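Local structure of Cd1 (Flavonifractor plautii, 7D39) at residues E241-N244 with Y249-T252. The protein binds flavin mononucleotide and probably acts as an ene-reductase that starts the breakdown of flavones and flavonols in gut bacteria. Sequence-based numbering, arbitrary orientation.
Sequences EIHN and YSFT
His243 and Thr252 meet because the imidazole swings beside its own backbone N (chi1 -43°) while OG1 of Thr252 sits between backbone N and carbonyl carbon, at the edge of the ring, near its plane. The two belong to a beta hairpin, strand 239-245 antiparallel to strand 248-252, at the edge of a small four-stranded sheet separate from the parallel sheet of the flavodoxin-like domain. NE2 of His243 and OG1 of Thr252 lie 2.8 Å apart in a hydrogen bond that either could donate, a diagonal link to the next hydrogen-bonded pair on the same face of the sheet. OG of Ser250 comes up in the plane of the same ring, 3.6 Å from CB of His243. With an alanine in place of His243, Thr252 OG1 would probably lose this cross-strand partner, and the edge contact at Ser250 OG would go with the ring. Along the backbone, Glu241 with Thr252 and His243 with Ser250 form hydrogen-bonded pairs, each closed by two bonds; the one from His243 N to Ser250 O is nearly straight, at 169°. The other face carries Ile242 and Phe251, a non-hydrogen-bonded pair whose side chains cross at about a right angle. Phe251 is buried, packed also on Val215, Pro217, Ala231 and the ring of Phe224. At the turn end, Asn244 OD1 accepts a hydrogen bond from Gly247 N, while its amide slants 48° from the Tyr249 ring. Against Phe251, the Ile242 methyl CD1 rests 3.7 Å from ring atom CD1.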
ATOM      1  N   GLU A 241     -14.547 -17.514   5.995  1.00 34.09           N
ATOM      2  CA  GLU A 241     -15.525 -18.182   5.155  1.00 38.10           C
ATOM      3  C   GLU A 241     -16.321 -17.154   4.367  1.00 34.56           C
ATOM      4  O   GLU A 241     -16.751 -16.135   4.912  1.00 42.11           O
ATOM      5  CB  GLU A 241     -16.462 -19.037   6.009  1.00 41.94           C
ATOM      6  CG  GLU A 241     -17.577 -19.702   5.245  1.00 48.67           C
ATOM      7  CD  GLU A 241     -18.149 -20.900   5.997  1.00 54.85           C
ATOM      8  OE1 GLU A 241     -18.239 -20.846   7.246  1.00 51.63           O
ATOM      9  OE2 GLU A 241     -18.489 -21.900   5.333  1.00 54.04           O
ATOM     10  N   ILE A 242     -16.527 -17.448   3.088  1.00 34.21           N
ATOM     11  CA  ILE A 242     -17.325 -16.626   2.181  1.00 36.33           C
ATOM     12  C   ILE A 242     -18.709 -17.251   2.059  1.00 40.24           C
ATOM     13  O   ILE A 242     -18.828 -18.451   1.798  1.00 39.76           O
ATOM     14  CB  ILE A 242     -16.643 -16.523   0.803  1.00 40.71           C
ATOM     15  CG1 ILE A 242     -15.477 -15.525   0.840  1.00 31.47           C
ATOM     16  CG2 ILE A 242     -17.642 -16.197  -0.291  1.00 36.40           C
ATOM     17  CD1 ILE A 242     -15.903 -14.089   1.084  1.00 31.14           C
ATOM     18  N   HIS A 243     -19.756 -16.450   2.235  1.00 40.52           N
ATOM     19  CA  HIS A 243     -21.128 -16.922   2.074  1.00 44.04           C
ATOM     20  C   HIS A 243     -21.802 -16.208   0.913  1.00 41.43           C
ATOM     21  O   HIS A 243     -21.657 -14.993   0.749  1.00 44.02           O
ATOM     22  CB  HIS A 243     -21.964 -16.697   3.336  1.00 39.39           C
ATOM     23  CG  HIS A 243     -21.251 -17.045   4.603  1.00 50.41           C
ATOM     24  ND1 HIS A 243     -21.028 -18.344   5.001  1.00 53.13           N
ATOM     25  CD2 HIS A 243     -20.707 -16.259   5.563  1.00 51.23           C
ATOM     26  CE1 HIS A 243     -20.376 -18.343   6.150  1.00 53.93           C
ATOM     27  NE2 HIS A 243     -20.174 -17.090   6.515  1.00 48.87           N
ATOM     28  N   ASN A 244     -22.559 -16.967   0.125  1.00 45.53           N
ATOM     29  CA  ASN A 244     -23.432 -16.421  -0.913  1.00 43.23           C
ATOM     30  C   ASN A 244     -24.873 -16.524  -0.416  1.00 53.07           C
ATOM     31  O   ASN A 244     -25.497 -17.589  -0.479  1.00 51.31           O
ATOM     32  CB  ASN A 244     -23.248 -17.163  -2.230  1.00 38.33           C
ATOM     33  CG  ASN A 244     -24.131 -16.616  -3.326  1.00 46.17           C
ATOM     34  OD1 ASN A 244     -25.081 -15.886  -3.065  1.00 52.90           O
ATOM     35  ND2 ASN A 244     -23.823 -16.972  -4.563  1.00 51.52           N
ATOM     36  N   TYR A 249     -22.611 -11.367  -1.176  1.00 55.49           N
ATOM     37  CA  TYR A 249     -21.492 -12.045  -0.542  1.00 43.71           C
ATOM     38  C   TYR A 249     -21.157 -11.394   0.796  1.00 42.47           C
ATOM     39  O   TYR A 249     -21.265 -10.178   0.969  1.00 41.40           O
ATOM     40  CB  TYR A 249     -20.264 -12.038  -1.455  1.00 34.41           C
ATOM     41  CG  TYR A 249     -20.486 -12.741  -2.784  1.00 34.21           C
ATOM     42  CD1 TYR A 249     -20.388 -14.120  -2.879  1.00 34.02           C
ATOM     43  CD2 TYR A 249     -20.784 -12.028  -3.937  1.00 32.73           C
ATOM     44  CE1 TYR A 249     -20.577 -14.771  -4.071  1.00 33.62           C
ATOM     45  CE2 TYR A 249     -20.976 -12.678  -5.142  1.00 32.74           C
ATOM     46  CZ  TYR A 249     -20.874 -14.053  -5.197  1.00 33.20           C
ATOM     47  OH  TYR A 249     -21.066 -14.729  -6.381  1.00 38.07           O
ATOM     48  N   SER A 250     -20.742 -12.225   1.744  1.00 35.26           N
ATOM     49  CA  SER A 250     -20.346 -11.769   3.066  1.00 40.39           C
ATOM     50  C   SER A 250     -19.173 -12.613   3.545  1.00 39.56           C
ATOM     51  O   SER A 250     -18.946 -13.727   3.061  1.00 35.19           O
ATOM     52  CB  SER A 250     -21.512 -11.878   4.049  1.00 45.57           C
ATOM     53  OG  SER A 250     -22.110 -13.162   3.951  1.00 42.84           O
ATOM     54  N   PHE A 251     -18.433 -12.090   4.522  1.00 38.82           N
ATOM     55  CA  PHE A 251     -17.195 -12.733   4.957  1.00 40.59           C
ATOM     56  C   PHE A 251     -17.153 -12.808   6.476  1.00 39.64           C
ATOM     57  O   PHE A 251     -17.204 -11.775   7.148  1.00 38.94           O
ATOM     58  CB  PHE A 251     -15.979 -11.973   4.406  1.00 38.10           C
ATOM     59  CG  PHE A 251     -14.651 -12.569   4.784  1.00 31.39           C
ATOM     60  CD1 PHE A 251     -14.298 -13.837   4.362  1.00 34.55           C
ATOM     61  CD2 PHE A 251     -13.746 -11.844   5.539  1.00 31.41           C
ATOM     62  CE1 PHE A 251     -13.070 -14.383   4.703  1.00 35.99           C
ATOM     63  CE2 PHE A 251     -12.517 -12.382   5.884  1.00 33.26           C
ATOM     64  CZ  PHE A 251     -12.182 -13.656   5.463  1.00 32.41           C
ATOM     65  N   THR A 252     -17.045 -14.026   7.014  1.00 40.61           N
ATOM     66  CA  THR A 252     -16.941 -14.238   8.451  1.00 40.07           C
ATOM     67  C   THR A 252     -15.616 -14.909   8.797  1.00 39.98           C
ATOM     68  O   THR A 252     -14.987 -15.566   7.963  1.00 34.75           O
ATOM     69  CB  THR A 252     -18.102 -15.086   8.993  1.00 40.80           C
ATOM     70  OG1 THR A 252     -18.189 -16.315   8.261  1.00 42.98           O
ATOM     71  CG2 THR A 252     -19.422 -14.327   8.874  1.00 39.01           C
TER